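Local coordinates for protein putative dehydratase (Mesorhizobium loti, PDB 2POZ) that is of uncharacterised function but probably acts as a lyase, as a putative dehydratase of the mandelate racemase and muconate lactonizing enzyme family, at residues A34-I39 against S311-T316; E345-P350 against L366-I371. One frame throughout, in Å; residues are numbered along the deposited sequence.

Interaction 1 (A34-I39 against S311-T316); sequences AGEAGI and SSLIET
Ser311 meets the carboxylate of Glu36 with both its backbone and its side chain. Ser311 N gives a nearly straight bond of 2.8 Å to Glu36 OE2, which accepts through its syn lone pair. Ser311 OG donates to Glu36 OE1, though this bond is very short and its exact length is doubtful. The same OG accepts from Leu313 N, which makes Ser311 the N-cap of helix 312-324.

Leu313 lies against the strand. Its CD2 reaches Ala34 CB at 3.9 Å and Gly35 O at 3.6 Å. Its CB sits 3.4 Å from Glu36 OE1.

Ile314 N bonds to Glu36 OE1 at 3.0 Å, coming from above the carboxylate plane, 50° out of it. CB and CG2 of Ile314 cover that same face, with CB 3.5 Å from Glu36 CD. Glu36 reaches this place with CG anti to its backbone N (chi1 -173°) and an extended chain beyond. The two N-H bonds, one to each oxygen, hold the carboxylate in its rotation. Its negative charge lies near the helix N-terminus and is probably favoured there. Further on, Ile314 CD1 approaches Gly38 CA.

Strand 34-37 and helix 312-316 cross at 100°, with their axes 7.7 Å apart. The strand is the outermost of the N-terminal domain sheet within this chain and pairs with strand 21-27. Helix 87-108 is also close, through Gln98 to Glu36 N and Asp102 to Ala34 N. Leu22 of strand 21-27 touches both Glu36 and Ser311. The contact thus docks the sheet of the N-terminal domain on a helix of the barrel domain.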
ATOM      1  N   ALA A  34      30.389 -26.449  24.549  1.00 11.66           N
ATOM      2  CA  ALA A  34      30.915 -25.086  24.609  1.00 12.98           C
ATOM      3  C   ALA A  34      30.155 -24.146  23.670  1.00 13.26           C
ATOM      4  O   ALA A  34      29.731 -24.545  22.584  1.00 14.71           O
ATOM      5  CB  ALA A  34      32.392 -25.091  24.253  1.00 12.39           C
ATOM      6  N   GLY A  35      29.988 -22.899  24.099  1.00 12.38           N
ATOM      7  CA  GLY A  35      29.288 -21.909  23.297  1.00 12.53           C
ATOM      8  C   GLY A  35      29.863 -20.517  23.523  1.00 12.21           C
ATOM      9  O   GLY A  35      30.561 -20.293  24.510  1.00 11.41           O
ATOM     10  N   GLU A  36      29.578 -19.591  22.612  1.00 11.23           N
ATOM     11  CA  GLU A  36      30.074 -18.221  22.730  1.00 12.12           C
ATOM     12  C   GLU A  36      29.005 -17.180  22.400  1.00 11.76           C
ATOM     13  O   GLU A  36      28.278 -17.309  21.419  1.00 13.07           O
ATOM     14  CB  GLU A  36      31.289 -18.018  21.815  1.00 12.61           C
ATOM     15  CG  GLU A  36      31.999 -16.668  21.993  1.00 16.02           C
ATOM     16  CD  GLU A  36      33.346 -16.597  21.268  1.00 17.77           C
ATOM     17  OE1 GLU A  36      33.926 -17.657  20.978  1.00 17.98           O
ATOM     18  OE2 GLU A  36      33.837 -15.478  21.002  1.00 21.67           O
ATOM     19  N   ALA A  37      28.910 -16.151  23.233  1.00 12.02           N
ATOM     20  CA  ALA A  37      27.954 -15.075  23.019  1.00 12.95           C
ATOM     21  C   ALA A  37      28.671 -14.039  22.153  1.00 14.01           C
ATOM     22  O   ALA A  37      29.809 -13.667  22.435  1.00 15.56           O
ATOM     23  CB  ALA A  37      27.539 -14.469  24.358  1.00 11.08           C
ATOM     24  N   GLY A  38      28.007 -13.578  21.097  1.00 14.48           N
ATOM     25  CA  GLY A  38      28.628 -12.621  20.192  1.00 12.16           C
ATOM     26  C   GLY A  38      28.841 -11.205  20.703  1.00 12.26           C
ATOM     27  O   GLY A  38      28.779 -10.259  19.920  1.00 13.33           O
ATOM     28  N   ILE A  39      29.090 -11.040  21.998  1.00 11.59           N
ATOM     29  CA  ILE A  39      29.318  -9.704  22.546  1.00 11.41           C
ATOM     30  C   ILE A  39      30.790  -9.558  22.972  1.00 10.55           C
ATOM     31  O   ILE A  39      31.087  -9.177  24.100  1.00 12.01           O
ATOM     32  CB  ILE A  39      28.405  -9.431  23.761  1.00 10.42           C
ATOM     33  CG1 ILE A  39      26.959  -9.857  23.449  1.00 12.08           C
ATOM     34  CG2 ILE A  39      28.452  -7.945  24.120  1.00  9.33           C
ATOM     35  CD1 ILE A  39      26.244  -9.009  22.389  1.00  6.59           C
ATOM     36  N   SER A 311      36.264 -15.316  19.700  1.00 13.15           N
ATOM     37  CA  SER A 311      37.409 -16.203  19.843  1.00 13.47           C
ATOM     38  C   SER A 311      37.332 -17.297  18.772  1.00 13.54           C
ATOM     39  O   SER A 311      36.401 -17.324  17.958  1.00 13.38           O
ATOM     40  CB  SER A 311      37.397 -16.849  21.228  1.00 13.76           C
ATOM     41  OG  SER A 311      36.388 -17.846  21.292  1.00 14.56           O
ATOM     42  N   SER A 312      38.312 -18.192  18.773  1.00 14.33           N
ATOM     43  CA  SER A 312      38.344 -19.305  17.824  1.00 13.40           C
ATOM     44  C   SER A 312      37.091 -20.179  17.951  1.00 13.75           C
ATOM     45  O   SER A 312      36.692 -20.849  16.995  1.00 14.81           O
ATOM     46  CB  SER A 312      39.574 -20.181  18.077  1.00 13.17           C
ATOM     47  OG  SER A 312      40.776 -19.466  17.877  1.00 16.70           O
ATOM     48  N   LEU A 313      36.483 -20.193  19.133  1.00 12.44           N
ATOM     49  CA  LEU A 313      35.289 -21.007  19.342  1.00 13.00           C
ATOM     50  C   LEU A 313      34.130 -20.577  18.441  1.00 12.59           C
ATOM     51  O   LEU A 313      33.636 -21.371  17.643  1.00 13.99           O
ATOM     52  CB  LEU A 313      34.843 -20.967  20.813  1.00 11.06           C
ATOM     53  CG  LEU A 313      33.548 -21.735  21.147  1.00 12.72           C
ATOM     54  CD1 LEU A 313      33.663 -23.182  20.679  1.00  8.86           C
ATOM     55  CD2 LEU A 313      33.278 -21.683  22.647  1.00  9.48           C
ATOM     56  N   ILE A 314      33.691 -19.327  18.547  1.00 13.57           N
ATOM     57  CA  ILE A 314      32.574 -18.892  17.709  1.00 13.67           C
ATOM     58  C   ILE A 314      32.892 -18.971  16.217  1.00 13.58           C
ATOM     59  O   ILE A 314      31.999 -19.182  15.404  1.00 14.06           O
ATOM     60  CB  ILE A 314      32.090 -17.466  18.067  1.00 12.47           C
ATOM     61  CG1 ILE A 314      30.748 -17.205  17.372  1.00 13.82           C
ATOM     62  CG2 ILE A 314      33.109 -16.428  17.640  1.00 11.23           C
ATOM     63  CD1 ILE A 314      29.890 -16.159  18.069  1.00 14.74           C
ATOM     64  N   GLU A 315      34.161 -18.822  15.854  1.00 15.09           N
ATOM     65  CA  GLU A 315      34.541 -18.918  14.445  1.00 17.94           C
ATOM     66  C   GLU A 315      34.347 -20.359  13.970  1.00 16.52           C
ATOM     67  O   GLU A 315      33.817 -20.608  12.887  1.00 14.37           O
ATOM     68  CB  GLU A 315      36.008 -18.519  14.238  1.00 20.51           C
ATOM     69  CG  GLU A 315      36.315 -17.062  14.516  1.00 28.34           C
ATOM     70  CD  GLU A 315      37.782 -16.725  14.299  1.00 32.19           C
ATOM     71  OE1 GLU A 315      38.311 -17.071  13.217  1.00 34.74           O
ATOM     72  OE2 GLU A 315      38.401 -16.115  15.204  1.00 30.29           O
ATOM     73  N   THR A 316      34.778 -21.312  14.791  1.00 15.72           N
ATOM     74  CA  THR A 316      34.648 -22.720  14.442  1.00 15.38           C
ATOM     75  C   THR A 316      33.180 -23.130  14.404  1.00 14.99           C
ATOM     76  O   THR A 316      32.756 -23.875  13.520  1.00 14.52           O
ATOM     77  CB  THR A 316      35.414 -23.601  15.442  1.00 14.98           C
ATOM     78  OG1 THR A 316      36.797 -23.238  15.414  1.00 17.46           O
ATOM     79  CG2 THR A 316      35.274 -25.076  15.087  1.00 17.10           C
TER

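Interaction 2 (E345-P350 against L366-I371); sequences EVLENP and LGAVLI
Val369 O is held by Glu348 N at 2.7 Å, with the donor nearly along the C=O axis. The CA-H of Leu347 also points at this oxygen. Val346 O mirrors the pattern. It accepts from Ile371 N at 3.0 Å, from above the carbonyl plane, and is met by the CA-H of Leu370. These two backbone bonds flank Leu347 and Leu370, which form a single antiparallel bridge as a non-hydrogen-bonded pair. No longer strand grows from it.

Ile371 lays CG1 and CD1 over the face of the peptide that joins Leu347 to Glu348. CD1 comes tightly to 3.1 Å from Leu347 O. CG1 is anti to the carbonyl carbon (chi1 -58°), which carries the branch across to that peptide. The Glu348 chain bends at chi2 and crosses Ile371 at about a right angle, with OE1 3.5 Å from CG1.

Leu347 CD2 touches Ala368 CB at 3.5 Å. Both side chains also rest on helix 312-324, Leu347 at Ser312 and Thr316, Ala368 at Leu313. Val346 and Leu370 turn instead to Ile375 and strand 21-27. At the exposed side, Asn349 OD1 takes a weak bond of 3.4 Å from Val369 N, while its ND2 packs beside Val369 CG2.

Glu345 OE2 accepts from Leu347 N at 3.1 Å through its anti lone pair, and its OE1 bonds to Tyr343 OH. The carboxylate thus bridges the two.

The two loops are joined mainly by main-chain bonds. Among the side chains, Asn349 gives the one polar bond across, a weak one, while Glu348 packs across Ile371.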
ATOM      1  N   GLU A 345      44.162 -18.029  23.054  1.00 18.15           N
ATOM      2  CA  GLU A 345      43.687 -19.103  22.193  1.00 18.68           C
ATOM      3  C   GLU A 345      42.824 -20.024  23.058  1.00 18.15           C
ATOM      4  O   GLU A 345      43.319 -20.650  23.994  1.00 17.91           O
ATOM      5  CB  GLU A 345      44.864 -19.889  21.615  1.00 19.54           C
ATOM      6  CG  GLU A 345      44.432 -21.019  20.692  1.00 19.00           C
ATOM      7  CD  GLU A 345      43.489 -20.540  19.598  1.00 19.38           C
ATOM      8  OE1 GLU A 345      43.930 -19.737  18.749  1.00 17.51           O
ATOM      9  OE2 GLU A 345      42.308 -20.961  19.597  1.00 16.84           O
ATOM     10  N   VAL A 346      41.533 -20.100  22.749  1.00 18.65           N
ATOM     11  CA  VAL A 346      40.617 -20.931  23.528  1.00 16.17           C
ATOM     12  C   VAL A 346      40.498 -22.362  23.009  1.00 16.82           C
ATOM     13  O   VAL A 346      39.965 -23.230  23.693  1.00 15.25           O
ATOM     14  CB  VAL A 346      39.191 -20.310  23.565  1.00 15.52           C
ATOM     15  CG1 VAL A 346      39.254 -18.885  24.106  1.00 13.29           C
ATOM     16  CG2 VAL A 346      38.580 -20.326  22.170  1.00 13.28           C
ATOM     17  N   LEU A 347      40.993 -22.618  21.805  1.00 18.28           N
ATOM     18  CA  LEU A 347      40.883 -23.960  21.249  1.00 18.49           C
ATOM     19  C   LEU A 347      42.205 -24.687  21.130  1.00 21.06           C
ATOM     20  O   LEU A 347      43.239 -24.083  20.851  1.00 20.29           O
ATOM     21  CB  LEU A 347      40.224 -23.914  19.870  1.00 18.10           C
ATOM     22  CG  LEU A 347      38.787 -23.396  19.805  1.00 17.40           C
ATOM     23  CD1 LEU A 347      38.267 -23.568  18.387  1.00 14.99           C
ATOM     24  CD2 LEU A 347      37.915 -24.159  20.797  1.00 15.67           C
ATOM     25  N   GLU A 348      42.157 -25.998  21.327  1.00 23.30           N
ATOM     26  CA  GLU A 348      43.352 -26.815  21.216  1.00 27.47           C
ATOM     27  C   GLU A 348      43.663 -26.957  19.729  1.00 27.69           C
ATOM     28  O   GLU A 348      44.824 -27.025  19.318  1.00 26.15           O
ATOM     29  CB  GLU A 348      43.098 -28.193  21.828  1.00 30.53           C
ATOM     30  CG  GLU A 348      44.362 -28.962  22.112  1.00 37.67           C
ATOM     31  CD  GLU A 348      45.166 -28.329  23.224  1.00 40.20           C
ATOM     32  OE1 GLU A 348      44.674 -28.327  24.378  1.00 41.60           O
ATOM     33  OE2 GLU A 348      46.278 -27.830  22.942  1.00 41.97           O
ATOM     34  N   ASN A 349      42.604 -26.974  18.928  1.00 26.87           N
ATOM     35  CA  ASN A 349      42.723 -27.129  17.485  1.00 29.76           C
ATOM     36  C   ASN A 349      41.972 -26.029  16.741  1.00 30.77           C
ATOM     37  O   ASN A 349      40.955 -26.282  16.091  1.00 31.48           O
ATOM     38  CB  ASN A 349      42.169 -28.492  17.098  1.00 31.92           C
ATOM     39  CG  ASN A 349      41.071 -28.948  18.043  1.00 37.49           C
ATOM     40  OD1 ASN A 349      40.050 -28.268  18.209  1.00 38.40           O
ATOM     41  ND2 ASN A 349      41.279 -30.096  18.681  1.00 38.32           N
ATOM     42  N   PRO A 350      42.465 -24.789  16.825  1.00 30.35           N
ATOM     43  CA  PRO A 350      41.796 -23.686  16.137  1.00 31.25           C
ATOM     44  C   PRO A 350      41.811 -23.899  14.630  1.00 33.13           C
ATOM     45  O   PRO A 350      42.697 -24.564  14.097  1.00 32.61           O
ATOM     46  CB  PRO A 350      42.611 -22.470  16.570  1.00 29.81           C
ATOM     47  CG  PRO A 350      43.983 -23.039  16.732  1.00 30.13           C
ATOM     48  CD  PRO A 350      43.726 -24.341  17.443  1.00 29.07           C
ATOM     49  N   LEU A 366      30.766 -29.324  17.720  1.00 14.22           N
ATOM     50  CA  LEU A 366      31.240 -28.106  17.066  1.00 13.85           C
ATOM     51  C   LEU A 366      32.634 -28.321  16.482  1.00 15.58           C
ATOM     52  O   LEU A 366      33.139 -27.490  15.725  1.00 14.45           O
ATOM     53  CB  LEU A 366      31.256 -26.945  18.059  1.00 11.90           C
ATOM     54  CG  LEU A 366      29.887 -26.534  18.610  1.00 14.28           C
ATOM     55  CD1 LEU A 366      30.046 -25.424  19.633  1.00 11.74           C
ATOM     56  CD2 LEU A 366      28.993 -26.087  17.469  1.00 11.98           C
ATOM     57  N   GLY A 367      33.249 -29.444  16.836  1.00 15.67           N
ATOM     58  CA  GLY A 367      34.578 -29.744  16.338  1.00 19.06           C
ATOM     59  C   GLY A 367      35.630 -28.870  16.990  1.00 20.11           C
ATOM     60  O   GLY A 367      36.709 -28.672  16.435  1.00 21.06           O
ATOM     61  N   ALA A 368      35.316 -28.367  18.180  1.00 20.46           N
ATOM     62  CA  ALA A 368      36.212 -27.495  18.918  1.00 21.96           C
ATOM     63  C   ALA A 368      36.476 -28.011  20.328  1.00 23.06           C
ATOM     64  O   ALA A 368      35.543 -28.299  21.076  1.00 23.47           O
ATOM     65  CB  ALA A 368      35.616 -26.101  18.986  1.00 20.96           C
ATOM     66  N   VAL A 369      37.751 -28.126  20.683  1.00 22.23           N
ATOM     67  CA  VAL A 369      38.140 -28.597  22.010  1.00 22.02           C
ATOM     68  C   VAL A 369      38.761 -27.427  22.776  1.00 20.86           C
ATOM     69  O   VAL A 369      39.772 -26.862  22.355  1.00 16.75           O
ATOM     70  CB  VAL A 369      39.177 -29.745  21.919  1.00 24.93           C
ATOM     71  CG1 VAL A 369      39.448 -30.315  23.306  1.00 26.01           C
ATOM     72  CG2 VAL A 369      38.671 -30.836  20.985  1.00 26.97           C
ATOM     73  N   LEU A 370      38.144 -27.064  23.895  1.00 20.02           N
ATOM     74  CA  LEU A 370      38.627 -25.958  24.709  1.00 21.97           C
ATOM     75  C   LEU A 370      39.927 -26.295  25.436  1.00 22.40           C
ATOM     76  O   LEU A 370      40.201 -27.457  25.743  1.00 22.41           O
ATOM     77  CB  LEU A 370      37.575 -25.572  25.751  1.00 21.78           C
ATOM     78  CG  LEU A 370      36.238 -24.986  25.300  1.00 25.02           C
ATOM     79  CD1 LEU A 370      35.303 -24.918  26.494  1.00 26.47           C
ATOM     80  CD2 LEU A 370      36.440 -23.599  24.707  1.00 25.09           C
ATOM     81  N   ILE A 371      40.731 -25.270  25.690  1.00 20.63           N
ATOM     82  CA  ILE A 371      41.969 -25.440  26.435  1.00 20.92           C
ATOM     83  C   ILE A 371      41.596 -24.842  27.779  1.00 20.57           C
ATOM     84  O   ILE A 371      41.701 -23.634  27.986  1.00 19.13           O
ATOM     85  CB  ILE A 371      43.137 -24.643  25.817  1.00 21.65           C
ATOM     86  CG1 ILE A 371      43.360 -25.084  24.369  1.00 21.42           C
ATOM     87  CG2 ILE A 371      44.404 -24.872  26.634  1.00 19.83           C
ATOM     88  CD1 ILE A 371      44.519 -24.378  23.673  1.00 23.42           C
TER

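In the fold
The centres of interaction 1 and interaction 2 lie about 10 Å apart, and the start of helix 312-324, one partner of interaction 1, also touches interaction 2. Leu313 and Ile314 meet the strand 34-37, while Ser312 and Thr316, on a different side of the turn, meet the loop 345-350. Ser312 OG probably hydrogen-bonds to Glu345 OE2 at 2.7 Å, and Thr316 OG1 packs on Leu347 CD1 at 3.3 Å. Leu366 CD1 reaches Ala34 O at 3.1 Å, so the later loop also meets the N-terminal domain directly. The helix follows barrel strand 303-304, so its capped end lies on the side of the barrel where enzymes of this family have their active site. Interaction 2 lies farther out.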